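Local coordinates for uncharacterized protein DR_0571 (Deinococcus radiodurans R1, PDB 3C4N) that is of unknown function but binds ADP and is probably an FAD-dependent oxidoreductase of the ETF-QO/FixC family, at residues A[121-126]-A[266-272]; A[167-171]-A[278-282]. All blocks are in the same frame, centred on the assembly; numbering follows the deposited sequence.

From the N terminus the chain first lays down strand 118-127, whose residues 121-126 meet residues 266-272 only after about 140 further residues; interaction 1 closes that loop as a parallel strand pair. Before this happens, the chain has made strand 167-169, which pairs antiparallel with 118-127, and residues 167-171 later meet 278-282 in interaction 2, a loop of just over 100 residues. The two loops cross, because their segments alternate along the chain. Both contacts belong to one mixed sheet, their centres about 10 Å apart. They touch directly: R121 NE lies 2.9 Å from T168 OG1, and strands 270-273 and 276-281 are antiparallel neighbours.

Interaction 1. Residues A[121-126]-A[266-272]; sequences RPLLHL and AQTPVLR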
loop_
_atom_site.group_PDB
_atom_site.type_symbol
_atom_site.label_atom_id
_atom_site.label_comp_id
_atom_site.label_asym_id
_atom_site.label_seq_id
_atom_site.Cartn_x
_atom_site.Cartn_y
_atom_site.Cartn_z
ATOM N N ARG A 121 28.131 5.767 14.360
ATOM C CA ARG A 121 28.089 6.639 15.511
ATOM C C ARG A 121 28.453 5.837 16.745
ATOM O O ARG A 121 27.701 4.971 17.169
ATOM C CB ARG A 121 26.672 7.208 15.632
ATOM C CG ARG A 121 26.534 8.457 16.457
ATOM C CD ARG A 121 25.066 8.725 16.732
ATOM N NE ARG A 121 24.310 9.137 15.555
ATOM C CZ ARG A 121 24.445 10.311 14.951
ATOM N NH1 ARG A 121 23.701 10.607 13.888
ATOM N NH2 ARG A 121 25.328 11.190 15.403
ATOM N N PRO A 122 29.624 6.102 17.331
ATOM C CA PRO A 122 30.047 5.373 18.529
ATOM C C PRO A 122 29.070 5.593 19.680
ATOM O O PRO A 122 28.429 6.647 19.770
ATOM C CB PRO A 122 31.424 5.961 18.819
ATOM C CG PRO A 122 31.283 7.365 18.342
ATOM C CD PRO A 122 30.585 7.165 17.010
ATOM N N LEU A 123 28.969 4.593 20.555
ATOM C CA LEU A 123 28.073 4.645 21.706
ATOM C C LEU A 123 28.876 4.537 22.995
ATOM O O LEU A 123 29.718 3.656 23.126
ATOM C CB LEU A 123 27.048 3.511 21.614
ATOM C CG LEU A 123 25.950 3.439 22.671
ATOM C CD1 LEU A 123 24.760 2.662 22.138
ATOM C CD2 LEU A 123 26.498 2.781 23.924
ATOM N N LEU A 124 28.626 5.440 23.943
ATOM C CA LEU A 124 29.355 5.413 25.210
ATOM C C LEU A 124 28.445 5.096 26.387
ATOM O O LEU A 124 27.420 5.743 26.559
ATOM C CB LEU A 124 30.038 6.759 25.481
ATOM C CG LEU A 124 30.907 7.409 24.404
ATOM C CD1 LEU A 124 31.593 8.617 25.013
ATOM C CD2 LEU A 124 31.938 6.451 23.888
ATOM N N HIS A 125 28.820 4.096 27.185
ATOM C CA HIS A 125 28.061 3.705 28.382
ATOM C C HIS A 125 28.774 4.313 29.603
ATOM O O HIS A 125 29.555 3.640 30.280
ATOM C CB HIS A 125 28.024 2.176 28.516
ATOM C CG HIS A 125 27.250 1.681 29.703
ATOM N ND1 HIS A 125 26.916 2.488 30.770
ATOM C CD2 HIS A 125 26.771 0.448 30.001
ATOM C CE1 HIS A 125 26.266 1.774 31.674
ATOM N NE2 HIS A 125 26.166 0.533 31.232
ATOM N N LEU A 126 28.504 5.591 29.866
ATOM C CA LEU A 126 29.106 6.320 30.987
ATOM C C LEU A 126 28.973 5.590 32.323
ATOM O O LEU A 126 27.903 5.086 32.670
ATOM C CB LEU A 126 28.477 7.711 31.102
ATOM C CG LEU A 126 28.523 8.537 29.815
ATOM C CD1 LEU A 126 27.531 9.693 29.915
ATOM C CD2 LEU A 126 29.942 9.037 29.575
ATOM N N ALA A 266 25.780 15.337 13.547
ATOM C CA ALA A 266 25.559 14.116 12.778
ATOM C C ALA A 266 26.514 13.012 13.205
ATOM O O ALA A 266 26.277 11.835 12.941
ATOM C CB ALA A 266 25.730 14.398 11.291
ATOM N N GLN A 267 27.594 13.399 13.869
ATOM C CA GLN A 267 28.574 12.429 14.298
ATOM C C GLN A 267 28.771 12.389 15.808
ATOM O O GLN A 267 29.695 11.738 16.302
ATOM C CB GLN A 267 29.888 12.709 13.584
ATOM C CG GLN A 267 30.254 14.170 13.547
ATOM C CD GLN A 267 31.282 14.472 12.474
ATOM O OE1 GLN A 267 31.860 15.564 12.440
ATOM N NE2 GLN A 267 31.516 13.503 11.581
ATOM N N THR A 268 27.902 13.084 16.539
ATOM C CA THR A 268 27.981 13.082 17.995
ATOM C C THR A 268 27.507 11.709 18.452
ATOM O O THR A 268 26.409 11.266 18.114
ATOM C CB THR A 268 27.112 14.204 18.639
ATOM O OG1 THR A 268 27.006 13.974 20.048
ATOM C CG2 THR A 268 25.734 14.238 18.041
ATOM N N PRO A 269 28.346 11.013 19.222
ATOM C CA PRO A 269 28.047 9.672 19.737
ATOM C C PRO A 269 26.781 9.514 20.581
ATOM O O PRO A 269 26.274 10.476 21.158
ATOM C CB PRO A 269 29.322 9.302 20.502
ATOM C CG PRO A 269 29.884 10.630 20.916
ATOM C CD PRO A 269 29.646 11.502 19.718
ATOM N N VAL A 270 26.263 8.289 20.608
ATOM C CA VAL A 270 25.083 7.967 21.399
ATOM C C VAL A 270 25.622 7.826 22.820
ATOM O O VAL A 270 26.712 7.290 23.020
ATOM C CB VAL A 270 24.445 6.616 20.959
ATOM C CG1 VAL A 270 23.281 6.261 21.863
ATOM C CG2 VAL A 270 23.973 6.704 19.515
ATOM N N LEU A 271 24.876 8.316 23.802
ATOM C CA LEU A 271 25.308 8.241 25.192
ATOM C C LEU A 271 24.272 7.510 26.018
ATOM O O LEU A 271 23.073 7.601 25.749
ATOM C CB LEU A 271 25.499 9.648 25.758
ATOM C CG LEU A 271 26.509 10.537 25.023
ATOM C CD1 LEU A 271 26.200 12.006 25.317
ATOM C CD2 LEU A 271 27.923 10.171 25.449
ATOM N N ARG A 272 24.747 6.791 27.031
ATOM C CA ARG A 272 23.901 6.020 27.936
ATOM C C ARG A 272 24.370 6.198 29.368
ATOM O O ARG A 272 25.564 6.309 29.624
ATOM C CB ARG A 272 23.973 4.544 27.576
ATOM C CG ARG A 272 23.279 4.199 26.288
ATOM C CD ARG A 272 23.151 2.694 26.104
ATOM N NE ARG A 272 22.184 2.389 25.054
ATOM C CZ ARG A 272 21.912 1.166 24.617
ATOM N NH1 ARG A 272 22.540 0.122 25.144
ATOM N NH2 ARG A 272 21.010 0.987 23.660
#
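V270 sets its CG2 methyl against the aliphatic part of R121, 3.6 Å from CD, the two side chains crossing at about a right angle. With CG anti to the backbone N (chi1 -160°) and a bend at chi3, the R121 chain passes P269 and brings the edge of its guanidinium up to residues 266-268. There NH2 donates to T268 O (2.9 Å), approaching from above the T268 carbonyl plane and not along a lone pair; the A266 carbonyl oxygen is also close. E119 forms a salt bridge with NH1, so the buried charge has a carboxylate mate.

Beyond the loop the backbones run as parallel beta strands, their axes 4.7 Å apart and 18° from exact alignment. L124 sits between V270 and R272 in the ladder, opposite L271: its N donates to V270 O (2.8 Å, 164° at the hydrogen), and its O accepts from R272 N (2.9 Å). Side chains pair along both faces. L123 CD1 touches V270 CG1 and also lies over one face of the R272 guanidinium, offset toward its rim, while D90 holds that group by a salt bridge. On the other face L124 and L271 lie side by side, CD1 to CD2 at 4.0 Å.

This parallel pair lies inside the mixed sheet, away from the ADP site: strand 118-127 stands between 159-163 and 270-273, with A148 of helix 146-149 against L271 and strand 276-281 flanking V270.

Interaction 2. Residues A[167-171]-A[278-282]; sequences LTYRP and LRPQN
T168 places its CB over the centre of the R279 guanidinium, 3.5 Å from CZ, and its CG2 methyl reaches NE at 3.6 Å. The two segments belong to one mixed beta sheet but are not paired in it: the nearest CA atoms, of T168 and R279, are 8.5 Å apart, and side chains fill the interval. R279 bridges it. A chi1 of 159° swings CG away from the backbone N, and a bend at chi2 carries the flat group across to strand 167-169. At the edge of that group NH2 makes a weak bond to Y169 O (3.0 Å, 133° at the hydrogen), and Q281 OE1 lies over the face opposite T168. On its own strand NH1 donates to P280 O at 2.8 Å, nearly in the guanidinium plane, while NE is bound by P83 O. An alanine in place of R279 would probably leave Y169 O and P280 O without these donors and open a gap between T168 and Q281.

Farther out, T168 OG1, besides its link to R121, is hydrogen-bonded to E119 OE1, and Y169 OH is held by D380 O; the Y169 side chain is about 8 Å from that of T79, an ADP-binding residue. R170, at the N-cap of helix 171-183, bends at chi2 and chi3 and stacks on the Q281 amide, the planes 18° apart, with Q281 NE2 3.8 Å from R170 CZ.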
loop_
_atom_site.group_PDB
_atom_site.type_symbol
_atom_site.label_atom_id
_atom_site.label_comp_id
_atom_site.label_asym_id
_atom_site.label_seq_id
_atom_site.Cartn_x
_atom_site.Cartn_y
_atom_site.Cartn_z
ATOM N N LEU A 167 25.683 1.952 15.431
ATOM C CA LEU A 167 25.089 2.592 14.269
ATOM C C LEU A 167 23.734 3.230 14.588
ATOM O O LEU A 167 23.011 2.754 15.466
ATOM C CB LEU A 167 24.851 1.554 13.169
ATOM C CG LEU A 167 25.945 0.653 12.609
ATOM C CD1 LEU A 167 25.298 -0.313 11.640
ATOM C CD2 LEU A 167 27.025 1.477 11.919
ATOM N N THR A 168 23.382 4.301 13.881
ATOM C CA THR A 168 22.062 4.899 14.071
ATOM C C THR A 168 21.324 4.930 12.743
ATOM O O THR A 168 21.918 5.172 11.693
ATOM C CB THR A 168 22.092 6.345 14.639
ATOM O OG1 THR A 168 23.034 7.141 13.915
ATOM C CG2 THR A 168 22.446 6.330 16.119
ATOM N N TYR A 169 20.025 4.665 12.801
ATOM C CA TYR A 169 19.175 4.679 11.616
ATOM C C TYR A 169 17.745 4.904 12.060
ATOM O O TYR A 169 17.441 4.848 13.255
ATOM C CB TYR A 169 19.271 3.344 10.882
ATOM C CG TYR A 169 18.772 2.151 11.681
ATOM C CD1 TYR A 169 17.449 1.679 11.550
ATOM C CD2 TYR A 169 19.627 1.473 12.544
ATOM C CE1 TYR A 169 17.004 0.549 12.259
ATOM C CE2 TYR A 169 19.197 0.355 13.252
ATOM C CZ TYR A 169 17.895 -0.106 13.106
ATOM O OH TYR A 169 17.512 -1.242 13.786
ATOM N N ARG A 170 16.856 5.146 11.106
ATOM C CA ARG A 170 15.452 5.348 11.449
ATOM C C ARG A 170 14.685 4.054 11.200
ATOM O O ARG A 170 14.558 3.604 10.062
ATOM C CB ARG A 170 14.850 6.481 10.607
ATOM C CG ARG A 170 15.536 7.823 10.776
ATOM C CD ARG A 170 15.454 8.297 12.218
ATOM N NE ARG A 170 14.065 8.438 12.659
ATOM C CZ ARG A 170 13.299 9.498 12.422
ATOM N NH1 ARG A 170 13.785 10.534 11.749
ATOM N NH2 ARG A 170 12.040 9.510 12.846
ATOM N N PRO A 171 14.159 3.438 12.265
ATOM C CA PRO A 171 13.405 2.189 12.117
ATOM C C PRO A 171 12.218 2.372 11.182
ATOM O O PRO A 171 11.829 1.447 10.466
ATOM C CB PRO A 171 12.960 1.874 13.546
ATOM C CG PRO A 171 14.034 2.508 14.385
ATOM C CD PRO A 171 14.246 3.832 13.681
ATOM N N LEU A 278 20.733 8.784 25.292
ATOM C CA LEU A 278 20.594 10.069 24.636
ATOM C C LEU A 278 20.950 9.836 23.170
ATOM O O LEU A 278 22.123 9.697 22.803
ATOM C CB LEU A 278 21.504 11.115 25.286
ATOM C CG LEU A 278 21.077 11.505 26.717
ATOM C CD1 LEU A 278 22.046 12.526 27.330
ATOM C CD2 LEU A 278 19.661 12.090 26.673
ATOM N N ARG A 279 19.907 9.759 22.342
ATOM C CA ARG A 279 20.037 9.508 20.914
ATOM C C ARG A 279 20.038 10.795 20.119
ATOM O O ARG A 279 18.990 11.420 19.921
ATOM C CB ARG A 279 18.886 8.607 20.436
ATOM C CG ARG A 279 18.563 8.654 18.920
ATOM C CD ARG A 279 19.635 8.011 18.043
ATOM N NE ARG A 279 19.076 7.425 16.809
ATOM C CZ ARG A 279 19.107 7.986 15.599
ATOM N NH1 ARG A 279 19.675 9.169 15.415
ATOM N NH2 ARG A 279 18.564 7.359 14.568
ATOM N N PRO A 280 21.223 11.221 19.654
ATOM C CA PRO A 280 21.312 12.456 18.865
ATOM C C PRO A 280 20.460 12.335 17.600
ATOM O O PRO A 280 20.559 11.352 16.866
ATOM C CB PRO A 280 22.806 12.569 18.565
ATOM C CG PRO A 280 23.276 11.132 18.601
ATOM C CD PRO A 280 22.544 10.580 19.791
ATOM N N GLN A 281 19.625 13.333 17.346
ATOM C CA GLN A 281 18.755 13.292 16.181
ATOM C C GLN A 281 18.115 14.651 15.905
ATOM O O GLN A 281 17.722 15.359 16.833
ATOM C CB GLN A 281 17.662 12.247 16.399
ATOM C CG GLN A 281 16.795 12.003 15.192
ATOM C CD GLN A 281 15.621 11.086 15.494
ATOM O OE1 GLN A 281 15.790 9.890 15.807
ATOM N NE2 GLN A 281 14.412 11.647 15.409
ATOM N N ASN A 282 18.017 15.022 14.630
ATOM C CA ASN A 282 17.419 16.303 14.264
ATOM C C ASN A 282 18.057 17.480 15.000
ATOM O O ASN A 282 17.358 18.390 15.445
ATOM C CB ASN A 282 15.920 16.282 14.558
ATOM C CG ASN A 282 15.088 16.198 13.301
ATOM O OD1 ASN A 282 15.293 15.312 12.462
ATOM N ND2 ASN A 282 14.136 17.118 13.158
#